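Local coordinates for bacterial microcompartment shell protein CutR (Streptococcus intermedius SK54 = ATCC 27335, PDB 6XPJ) that probably forms a minor part of the choline-degrading bacterial microcompartment shell, as a circularly permuted BMC-domain protein that assembles into hexamers, at residues P31-Y36 with V41-A46; N55-I60 with E101-S106; D63-G66 with N70-I73; V83-S86 with S91-T94. The protein carries 1 engineered substitution. All coordinates share one frame; numbering follows the deposited sequence.

Contact 1: P31-Y36 with V41-A46; sequences PIEAVY and VDHEGA. With SO4 (sulfate ion), chain G.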
loop_
_atom_site.group_PDB
_atom_site.type_symbol
_atom_site.label_atom_id
_atom_site.label_comp_id
_atom_site.label_asym_id
_atom_site.label_seq_id
_atom_site.Cartn_x
_atom_site.Cartn_y
_atom_site.Cartn_z
ATOM N N PRO C 31 6.156 19.134 -23.469
ATOM C CA PRO C 31 6.921 18.842 -22.269
ATOM C C PRO C 31 8.271 19.567 -22.252
ATOM O O PRO C 31 8.942 19.699 -23.254
ATOM C CB PRO C 31 7.156 17.335 -22.284
ATOM C CG PRO C 31 5.964 16.843 -23.081
ATOM C CD PRO C 31 5.753 17.893 -24.143
ATOM N N ILE C 32 8.665 19.952 -21.057
ATOM C CA ILE C 32 10.045 20.447 -20.823
ATOM C C ILE C 32 11.027 19.278 -20.992
ATOM O O ILE C 32 10.660 18.095 -20.843
ATOM C CB ILE C 32 10.179 21.129 -19.452
ATOM C CG1 ILE C 32 10.048 20.140 -18.289
ATOM C CG2 ILE C 32 9.215 22.306 -19.364
ATOM C CD1 ILE C 32 10.333 20.750 -16.921
ATOM N N GLU C 33 12.282 19.621 -21.250
ATOM C CA GLU C 33 13.327 18.605 -21.514
ATOM C C GLU C 33 13.405 17.600 -20.351
ATOM O O GLU C 33 13.509 16.383 -20.597
ATOM C CB GLU C 33 14.657 19.319 -21.764
ATOM C CG GLU C 33 14.693 20.090 -23.059
ATOM C CD GLU C 33 14.532 19.202 -24.281
ATOM O OE1 GLU C 33 15.534 18.577 -24.700
ATOM O OE2 GLU C 33 13.394 19.093 -24.771
ATOM N N ALA C 34 13.360 18.055 -19.095
ATOM C CA ALA C 34 13.510 17.174 -17.911
ATOM C C ALA C 34 12.391 16.123 -17.828
ATOM O O ALA C 34 12.591 15.009 -17.276
ATOM C CB ALA C 34 13.583 18.019 -16.664
ATOM N N VAL C 35 11.197 16.442 -18.324
ATOM C CA VAL C 35 10.059 15.488 -18.302
ATOM C C VAL C 35 10.297 14.395 -19.352
ATOM O O VAL C 35 10.065 13.195 -19.057
ATOM C CB VAL C 35 8.743 16.262 -18.500
ATOM C CG1 VAL C 35 7.584 15.355 -18.868
ATOM C CG2 VAL C 35 8.437 17.097 -17.257
ATOM N N TYR C 36 10.719 14.765 -20.558
ATOM C CA TYR C 36 11.074 13.741 -21.558
ATOM C C TYR C 36 12.182 12.850 -20.981
ATOM O O TYR C 36 12.108 11.614 -21.109
ATOM C CB TYR C 36 11.592 14.400 -22.822
ATOM C CG TYR C 36 10.608 15.125 -23.699
ATOM C CD1 TYR C 36 9.458 14.513 -24.188
ATOM C CD2 TYR C 36 10.891 16.397 -24.155
ATOM C CE1 TYR C 36 8.643 15.173 -25.098
ATOM C CE2 TYR C 36 10.084 17.073 -25.050
ATOM C CZ TYR C 36 8.971 16.433 -25.566
ATOM O OH TYR C 36 8.242 17.144 -26.485
ATOM N N VAL C 41 12.352 9.105 -23.053
ATOM C CA VAL C 41 11.726 9.107 -24.405
ATOM C C VAL C 41 12.384 10.154 -25.296
ATOM O O VAL C 41 13.152 11.012 -24.782
ATOM C CB VAL C 41 10.197 9.311 -24.341
ATOM C CG1 VAL C 41 9.546 8.142 -23.631
ATOM C CG2 VAL C 41 9.803 10.635 -23.702
ATOM N N ASP C 42 12.080 10.087 -26.592
ATOM C CA ASP C 42 12.486 11.100 -27.587
ATOM C C ASP C 42 11.959 12.462 -27.124
ATOM O O ASP C 42 10.801 12.520 -26.649
ATOM C CB ASP C 42 12.008 10.705 -28.991
ATOM C CG ASP C 42 12.592 11.547 -30.109
ATOM O OD1 ASP C 42 13.539 12.313 -29.854
ATOM O OD2 ASP C 42 12.101 11.424 -31.222
ATOM N N HIS C 43 12.739 13.535 -27.265
ATOM C CA HIS C 43 12.316 14.887 -26.825
ATOM C C HIS C 43 11.536 15.572 -27.949
ATOM O O HIS C 43 11.963 16.600 -28.477
ATOM C CB HIS C 43 13.516 15.717 -26.376
ATOM C CG HIS C 43 14.276 15.145 -25.233
ATOM N ND1 HIS C 43 15.118 15.930 -24.459
ATOM C CD2 HIS C 43 14.387 13.897 -24.743
ATOM C CE1 HIS C 43 15.692 15.176 -23.546
ATOM N NE2 HIS C 43 15.270 13.922 -23.705
ATOM N N GLU C 44 10.392 14.991 -28.297
ATOM C CA GLU C 44 9.525 15.479 -29.394
ATOM C C GLU C 44 8.099 15.096 -29.027
ATOM O O GLU C 44 7.918 14.002 -28.479
ATOM C CB GLU C 44 9.856 14.784 -30.721
ATOM C CG GLU C 44 11.251 15.063 -31.242
ATOM C CD GLU C 44 11.466 16.489 -31.715
ATOM O OE1 GLU C 44 10.464 17.119 -32.134
ATOM O OE2 GLU C 44 12.630 16.969 -31.657
ATOM N N GLY C 45 7.153 15.965 -29.352
ATOM C CA GLY C 45 5.739 15.611 -29.293
ATOM C C GLY C 45 5.174 15.789 -27.898
ATOM O O GLY C 45 5.884 16.150 -26.943
ATOM N N ALA C 46 3.888 15.528 -27.801
ATOM C CA ALA C 46 3.120 15.600 -26.560
ATOM C C ALA C 46 3.256 14.274 -25.809
ATOM O O ALA C 46 3.671 13.219 -26.394
ATOM C CB ALA C 46 1.689 15.899 -26.891
HETATM S S SO4 G . 12.979 23.376 -21.385
HETATM O O1 SO4 G . 12.069 22.721 -22.287
HETATM O O2 SO4 G . 13.596 22.398 -20.530
HETATM O O3 SO4 G . 13.999 24.052 -22.146
HETATM O O4 SO4 G . 12.265 24.338 -20.584
#
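Y36, in helix 33-39, and V41, just past its end, have CA atoms 5.5 Å apart, and V41 N donates to Y36 O at 3.2 Å. At the far end of the two segments P31 faces A46, with CA atoms 6.6 Å apart, and between these ends H43 is the centre of an inverse gamma turn that carries the loop across the Y36 ring. H43 CA lies over one face of that ring, 3.5 Å from its centroid, while P31 CB covers the opposite face. The phenol then reaches the loop's end, where its OH donates to G45 O over 2.6 Å, in the carbonyl plane and on a lone pair. Helix 33-39 with its loop joins strand 11-28 to strand 46-53 of the circularly permuted BMC domain. The imidazole of H43 is nearly parallel to the phenol, at 19°, but slid so far that Y36 CB, not the ring, covers its face. In the imidazole plane, H43 ND1 donates almost straight (177°) to E33 OE1 at 2.7 Å, meeting the oxygen from above the carboxylate plane. A bend at chi2 (-63°) brings the E33 carboxylate back toward the histidine. At the helix start, E33 N donates to two oxygens of a sulfate, probably from the crystallisation liquor, and I32 N is hydrogen-bonded to D63 of a neighbouring subunit.

Contact 2: N55-I60 with E101-S106; sequences NETAII and EYFKNS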
loop_
_atom_site.group_PDB
_atom_site.type_symbol
_atom_site.label_atom_id
_atom_site.label_comp_id
_atom_site.label_asym_id
_atom_site.label_seq_id
_atom_site.Cartn_x
_atom_site.Cartn_y
_atom_site.Cartn_z
ATOM N N ASN C 55 -5.980 -1.302 -11.179
ATOM C CA ASN C 55 -4.697 -1.047 -11.869
ATOM C C ASN C 55 -4.505 -1.947 -13.089
ATOM O O ASN C 55 -3.800 -1.539 -14.005
ATOM C CB ASN C 55 -3.547 -1.221 -10.907
ATOM C CG ASN C 55 -3.494 -0.114 -9.870
ATOM O OD1 ASN C 55 -4.171 0.899 -10.003
ATOM N ND2 ASN C 55 -2.613 -0.275 -8.889
ATOM N N GLU C 56 -5.123 -3.121 -13.108
ATOM C CA GLU C 56 -5.001 -4.071 -14.233
ATOM C C GLU C 56 -5.603 -3.473 -15.502
ATOM O O GLU C 56 -5.277 -3.983 -16.601
ATOM C CB GLU C 56 -5.691 -5.405 -13.909
ATOM C CG GLU C 56 -5.086 -6.174 -12.759
ATOM C CD GLU C 56 -5.581 -5.808 -11.365
ATOM O OE1 GLU C 56 -6.319 -4.748 -11.188
ATOM O OE2 GLU C 56 -5.242 -6.552 -10.433
ATOM N N THR C 57 -6.459 -2.452 -15.418
ATOM C CA THR C 57 -7.065 -1.860 -16.634
ATOM C C THR C 57 -6.021 -1.037 -17.401
ATOM O O THR C 57 -6.334 -0.654 -18.534
ATOM C CB THR C 57 -8.275 -0.979 -16.343
ATOM O OG1 THR C 57 -7.914 0.145 -15.521
ATOM C CG2 THR C 57 -9.405 -1.754 -15.713
ATOM N N ALA C 58 -4.817 -0.838 -16.869
ATOM C CA ALA C 58 -3.771 -0.133 -17.643
ATOM C C ALA C 58 -3.548 -0.808 -19.004
ATOM O O ALA C 58 -3.424 -0.094 -20.033
ATOM C CB ALA C 58 -2.497 -0.082 -16.844
ATOM N N ILE C 59 -3.491 -2.132 -19.057
ATOM C CA ILE C 59 -3.228 -2.816 -20.356
ATOM C C ILE C 59 -4.389 -2.572 -21.340
ATOM O O ILE C 59 -4.133 -2.431 -22.538
ATOM C CB ILE C 59 -2.935 -4.305 -20.141
ATOM C CG1 ILE C 59 -2.363 -4.955 -21.399
ATOM C CG2 ILE C 59 -4.164 -5.040 -19.686
ATOM C CD1 ILE C 59 -0.996 -4.419 -21.793
ATOM N N ILE C 60 -5.620 -2.456 -20.855
ATOM C CA ILE C 60 -6.787 -2.211 -21.725
ATOM C C ILE C 60 -6.664 -0.805 -22.308
ATOM O O ILE C 60 -6.878 -0.614 -23.511
ATOM C CB ILE C 60 -8.085 -2.353 -20.909
ATOM C CG1 ILE C 60 -8.235 -3.743 -20.325
ATOM C CG2 ILE C 60 -9.284 -1.962 -21.752
ATOM C CD1 ILE C 60 -9.365 -3.854 -19.305
ATOM N N GLU C 101 -13.870 7.502 -23.795
ATOM C CA GLU C 101 -15.182 7.123 -24.347
ATOM C C GLU C 101 -15.416 5.621 -24.107
ATOM O O GLU C 101 -16.531 5.249 -23.751
ATOM C CB GLU C 101 -15.252 7.451 -25.831
ATOM C CG GLU C 101 -15.351 8.936 -26.102
ATOM C CD GLU C 101 -15.264 9.331 -27.556
ATOM O OE1 GLU C 101 -15.453 8.460 -28.451
ATOM O OE2 GLU C 101 -14.954 10.526 -27.813
ATOM N N TYR C 102 -14.404 4.787 -24.319
ATOM C CA TYR C 102 -14.568 3.331 -24.129
ATOM C C TYR C 102 -14.879 3.069 -22.648
ATOM O O TYR C 102 -15.813 2.333 -22.314
ATOM C CB TYR C 102 -13.325 2.549 -24.562
ATOM C CG TYR C 102 -13.475 1.086 -24.233
ATOM C CD1 TYR C 102 -14.220 0.245 -25.036
ATOM C CD2 TYR C 102 -12.953 0.562 -23.061
ATOM C CE1 TYR C 102 -14.417 -1.087 -24.704
ATOM C CE2 TYR C 102 -13.159 -0.754 -22.711
ATOM C CZ TYR C 102 -13.912 -1.580 -23.519
ATOM O OH TYR C 102 -14.076 -2.892 -23.168
ATOM N N PHE C 103 -14.062 3.614 -21.742
ATOM C CA PHE C 103 -14.250 3.351 -20.305
ATOM C C PHE C 103 -15.594 3.877 -19.825
ATOM O O PHE C 103 -16.281 3.190 -19.017
ATOM C CB PHE C 103 -13.078 3.881 -19.475
ATOM C CG PHE C 103 -11.906 2.933 -19.440
ATOM C CD1 PHE C 103 -11.068 2.740 -20.512
ATOM C CD2 PHE C 103 -11.618 2.251 -18.279
ATOM C CE1 PHE C 103 -9.993 1.869 -20.470
ATOM C CE2 PHE C 103 -10.549 1.375 -18.226
ATOM C CZ PHE C 103 -9.741 1.174 -19.321
ATOM N N LYS C 104 -16.002 5.047 -20.283
ATOM C CA LYS C 104 -17.302 5.618 -19.865
ATOM C C LYS C 104 -18.441 4.848 -20.505
ATOM O O LYS C 104 -19.388 4.504 -19.766
ATOM C CB LYS C 104 -17.390 7.086 -20.292
ATOM C CG LYS C 104 -18.725 7.732 -20.002
ATOM C CD LYS C 104 -18.680 9.231 -20.120
ATOM C CE LYS C 104 -18.416 9.718 -21.534
ATOM N NZ LYS C 104 -19.524 9.404 -22.445
ATOM N N ASN C 105 -18.402 4.654 -21.819
ATOM C CA ASN C 105 -19.591 4.156 -22.570
ATOM C C ASN C 105 -19.681 2.639 -22.594
ATOM O O ASN C 105 -20.840 2.116 -22.609
ATOM C CB ASN C 105 -19.588 4.666 -24.004
ATOM C CG ASN C 105 -19.680 6.173 -24.072
ATOM O OD1 ASN C 105 -20.115 6.814 -23.114
ATOM N ND2 ASN C 105 -19.250 6.760 -25.189
ATOM N N SER C 106 -18.566 1.924 -22.692
ATOM C CA SER C 106 -18.608 0.436 -22.772
ATOM C C SER C 106 -18.501 -0.164 -21.381
ATOM O O SER C 106 -19.186 -1.201 -21.163
ATOM C CB SER C 106 -17.547 -0.123 -23.660
ATOM O OG SER C 106 -17.819 0.202 -25.019
#
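F103 sets the far edge of its ring against T57, and I60 comes to the ring obliquely. T57 CB lies near the ring plane, 3.8 Å from F103 CE2, so the threonine meets the phenyl edge and not a face. Three residues on, I60 reaches the next corner of the ring: its CG2 is 4.0 Å from F103 CZ, approaching at a slant. The same methyl branch also touches Y102, at 4.2 Å from Y102 CE2, and is thus shared between two consecutive aromatic side chains. It gets there because CG2 is anti to the I60 backbone N, while CG1 takes the place beside that nitrogen (chi1 -61°). The helices keep their backbones well apart, the nearest CA atoms being I60 and F103 at 9.4 Å, and the side chains fill the interval by apolar contact. T57 does not spend its hydroxyl here, since OG1 is hydrogen-bonded to P54 O just before the segment. L52 of strand 46-53 packs on both T57 and F103, and F109 meets the F103 ring edge-to-face. The polar end of Y102 turns to another chain: its OH is hydrogen-bonded to K116 O of a neighbouring subunit. Buried helix-to-helix packing of this kind, between the start of helix 58-68 and the end of helix 89-105, belongs to the alpha/beta core of the BMC domain, whose two main helices lie together against its sheet.

Contact 3: D63-G66 with N70-I73; sequences DIAG and NIDI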
loop_
_atom_site.group_PDB
_atom_site.type_symbol
_atom_site.label_atom_id
_atom_site.label_comp_id
_atom_site.label_asym_id
_atom_site.label_seq_id
_atom_site.Cartn_x
_atom_site.Cartn_y
_atom_site.Cartn_z
ATOM N N ASP C 63 -3.925 -0.593 -24.966
ATOM C CA ASP C 63 -4.384 -1.209 -26.234
ATOM C C ASP C 63 -5.266 -0.229 -27.011
ATOM O O ASP C 63 -5.110 -0.077 -28.264
ATOM C CB ASP C 63 -5.108 -2.514 -25.941
ATOM C CG ASP C 63 -5.603 -3.178 -27.204
ATOM O OD1 ASP C 63 -4.763 -3.829 -27.858
ATOM O OD2 ASP C 63 -6.787 -3.065 -27.495
ATOM N N ILE C 64 -6.227 0.400 -26.344
ATOM C CA ILE C 64 -7.111 1.391 -27.005
ATOM C C ILE C 64 -6.253 2.528 -27.535
ATOM O O ILE C 64 -6.476 2.957 -28.695
ATOM C CB ILE C 64 -8.196 1.860 -26.037
ATOM C CG1 ILE C 64 -9.154 0.733 -25.704
ATOM C CG2 ILE C 64 -8.940 3.093 -26.581
ATOM C CD1 ILE C 64 -9.976 1.018 -24.506
ATOM N N ALA C 65 -5.339 3.064 -26.731
ATOM C CA ALA C 65 -4.514 4.224 -27.130
ATOM C C ALA C 65 -3.779 3.902 -28.421
ATOM O O ALA C 65 -3.876 4.703 -29.363
ATOM C CB ALA C 65 -3.560 4.639 -26.042
ATOM N N GLY C 66 -3.072 2.775 -28.467
ATOM C CA GLY C 66 -2.261 2.376 -29.636
ATOM C C GLY C 66 -3.104 2.048 -30.848
ATOM O O GLY C 66 -2.642 2.328 -32.005
ATOM N N ASN C 70 -1.622 7.137 -34.078
ATOM C CA ASN C 70 -0.178 6.837 -34.223
ATOM C C ASN C 70 0.564 7.393 -33.003
ATOM O O ASN C 70 1.101 8.506 -33.048
ATOM C CB ASN C 70 0.385 7.422 -35.510
ATOM C CG ASN C 70 1.849 7.096 -35.696
ATOM O OD1 ASN C 70 2.382 6.203 -35.035
ATOM N ND2 ASN C 70 2.506 7.830 -36.579
ATOM N N ILE C 71 0.596 6.617 -31.947
ATOM C CA ILE C 71 1.279 6.996 -30.689
ATOM C C ILE C 71 2.322 5.912 -30.413
ATOM O O ILE C 71 2.240 4.795 -30.978
ATOM C CB ILE C 71 0.278 7.233 -29.530
ATOM C CG1 ILE C 71 -0.601 6.016 -29.244
ATOM C CG2 ILE C 71 -0.566 8.493 -29.769
ATOM C CD1 ILE C 71 -0.070 5.104 -28.193
ATOM N N ASP C 72 3.297 6.253 -29.584
ATOM C CA ASP C 72 4.312 5.318 -29.060
ATOM C C ASP C 72 4.021 5.156 -27.568
ATOM O O ASP C 72 4.041 6.164 -26.861
ATOM C CB ASP C 72 5.709 5.884 -29.295
ATOM C CG ASP C 72 6.081 5.998 -30.762
ATOM O OD1 ASP C 72 5.771 5.071 -31.509
ATOM O OD2 ASP C 72 6.690 7.014 -31.128
ATOM N N ILE C 73 3.788 3.928 -27.128
ATOM C CA ILE C 73 3.579 3.629 -25.690
ATOM C C ILE C 73 4.921 3.815 -24.978
ATOM O O ILE C 73 5.926 3.191 -25.392
ATOM C CB ILE C 73 2.982 2.232 -25.476
ATOM C CG1 ILE C 73 1.605 2.080 -26.126
ATOM C CG2 ILE C 73 2.939 1.927 -23.983
ATOM C CD1 ILE C 73 0.491 2.775 -25.385
HETATM O O HOH W 1 0.022 3.220 -32.244
#
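This contact belongs to the helix-to-strand connection of the BMC domain, in which helix 58-68 ends and the chain swings through a short loop into strand 72-77, an outermost strand of the sheet within the chain. I71, at the entry to that strand, points back at the last turns of the helix; G66 and I71 are the nearest pair, with CA atoms 5.9 Å apart. The isoleucine works through its longer branch. CG1 lies 3.5 Å from A65 O, and the terminal CD1 passes on to sit 3.8 Å from G66 CA and 4.1 Å from A65 CB. The branch starts between the backbone N and the carbonyl carbon (chi1 58°), and its second torsion is held away from a staggered value at 93°, which lays CD1 along the helix backbone. Because G66 has no side chain, the methyl meets main-chain atoms there. F85 of the neighbouring strand packs on both A65 and I71, and S95 of helix 89-105 touches I71 as well. A water lies within hydrogen-bonding distance of two backbone carbonyls, 2.8 Å from G66 O and 3.0 Å from I71 O. The side-chain contact is apolar: A65 O, beside the CG1 methylene, is satisfied by a hydrogen bond with S95 OG, and the water sits between the carbonyls of helix end and strand entry.

Contact 4: V83-S86 with S91-T94; sequences VMFS and SVET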
loop_
_atom_site.group_PDB
_atom_site.type_symbol
_atom_site.label_atom_id
_atom_site.label_comp_id
_atom_site.label_asym_id
_atom_site.label_seq_id
_atom_site.Cartn_x
_atom_site.Cartn_y
_atom_site.Cartn_z
ATOM N N VAL C 83 -0.623 4.594 -17.476
ATOM C CA VAL C 83 -0.153 4.495 -18.870
ATOM C C VAL C 83 0.368 5.861 -19.261
ATOM O O VAL C 83 -0.244 6.863 -18.927
ATOM C CB VAL C 83 -1.251 4.026 -19.825
ATOM C CG1 VAL C 83 -0.696 3.940 -21.232
ATOM C CG2 VAL C 83 -1.853 2.707 -19.380
ATOM N N MET C 84 1.494 5.868 -19.950
ATOM C CA MET C 84 2.006 7.084 -20.604
ATOM C C MET C 84 2.377 6.751 -22.043
ATOM O O MET C 84 2.881 5.644 -22.326
ATOM C CB MET C 84 3.174 7.686 -19.824
ATOM C CG MET C 84 2.711 8.300 -18.485
ATOM S SD MET C 84 3.962 9.293 -17.618
ATOM C CE MET C 84 3.400 9.177 -15.921
ATOM N N PHE C 85 2.132 7.687 -22.941
ATOM C CA PHE C 85 2.447 7.492 -24.369
ATOM C C PHE C 85 2.787 8.847 -24.965
ATOM O O PHE C 85 2.539 9.887 -24.348
ATOM C CB PHE C 85 1.294 6.775 -25.073
ATOM C CG PHE C 85 -0.077 7.368 -24.889
ATOM C CD1 PHE C 85 -0.525 8.383 -25.705
ATOM C CD2 PHE C 85 -0.956 6.842 -23.933
ATOM C CE1 PHE C 85 -1.784 8.919 -25.541
ATOM C CE2 PHE C 85 -2.224 7.379 -23.782
ATOM C CZ PHE C 85 -2.636 8.414 -24.593
ATOM N N SER C 86 3.375 8.816 -26.153
ATOM C CA SER C 86 3.854 10.043 -26.813
ATOM C C SER C 86 3.381 10.061 -28.260
ATOM O O SER C 86 3.087 9.017 -28.810
ATOM C CB SER C 86 5.367 10.092 -26.727
ATOM O OG SER C 86 5.874 8.995 -27.450
ATOM N N SER C 91 -2.716 13.321 -32.159
ATOM C CA SER C 91 -2.747 11.844 -31.982
ATOM C C SER C 91 -2.919 11.508 -30.498
ATOM O O SER C 91 -3.732 10.638 -30.152
ATOM C CB SER C 91 -1.513 11.162 -32.520
ATOM O OG SER C 91 -1.399 11.366 -33.927
ATOM N N VAL C 92 -2.193 12.214 -29.645
ATOM C CA VAL C 92 -2.254 11.953 -28.180
ATOM C C VAL C 92 -3.665 12.294 -27.679
ATOM O O VAL C 92 -4.249 11.501 -26.917
ATOM C CB VAL C 92 -1.171 12.737 -27.429
ATOM C CG1 VAL C 92 -1.431 12.700 -25.934
ATOM C CG2 VAL C 92 0.194 12.172 -27.755
ATOM N N GLU C 93 -4.226 13.419 -28.097
ATOM C CA GLU C 93 -5.614 13.750 -27.684
ATOM C C GLU C 93 -6.601 12.688 -28.189
ATOM O O GLU C 93 -7.548 12.323 -27.437
ATOM C CB GLU C 93 -6.009 15.134 -28.169
ATOM C CG GLU C 93 -5.224 16.221 -27.513
ATOM C CD GLU C 93 -5.683 17.632 -27.826
ATOM O OE1 GLU C 93 -5.144 18.550 -27.199
ATOM O OE2 GLU C 93 -6.574 17.793 -28.677
ATOM N N THR C 94 -6.490 12.238 -29.453
ATOM C CA THR C 94 -7.395 11.218 -30.024
ATOM C C THR C 94 -7.345 9.971 -29.146
ATOM O O THR C 94 -8.397 9.423 -28.799
ATOM C CB THR C 94 -7.045 10.887 -31.480
ATOM O OG1 THR C 94 -7.313 12.090 -32.206
ATOM C CG2 THR C 94 -7.836 9.718 -32.027
#
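V92 meets F85 through one methyl, CG1, which stands 3.8 Å from F85 CE1 and approaches the ring obliquely. This is the joint between strand 82-87 and helix 89-105 of the BMC domain, where the chain leaves the sheet and turns almost at once into the helix packed over it. The second methyl, CG2, rests on the strand backbone, 3.9 Å from S86 C. Both methyls of V92 thus touch the strand, one on the aromatic ring and one on the main chain, with S86 and V92 the nearest pair at 6.5 Å between CA atoms. A chi1 of 52° tucks the phenyl over its own main chain, turned to the helix. Further out, L96 and I99 of the same helix, V50 of strand 46-53 and I73 of strand 72-77 pack against F85, and backbone hydrogen bonds to G48 and D72 fix F85 and S86 between their neighbouring strands. At the start of helix 89-105, S91 OG is hydrogen-bonded to D88 OD1, which ties the first turn to the end of the strand connection. V92 O lies in the plane of the F85 ring at its edge, 3.8 Å from CE1.

Overall arrangement
From the N terminus, strand 11-28 leads to contact 1, which folds the loop after helix 33-39 back on the start of that helix, before strand 46-53 begins. Contact 2 opens next and closes last, joining the start of helix 58-68 to the end of helix 89-105; contacts 3 and 4 are nested inside its span, one after the other. Contact 3 ties helix 58-68 to strand 72-77, contact 4 strand 82-87 to helix 89-105. Their centres are 7 Å apart, and the two strands are neighbours in the sheet. A46 joins contact 1 to contact 4 by packing on S86 and V92, whereas contacts 1 and 2 lie on opposite sides of the chain's centre, 26 Å between centres.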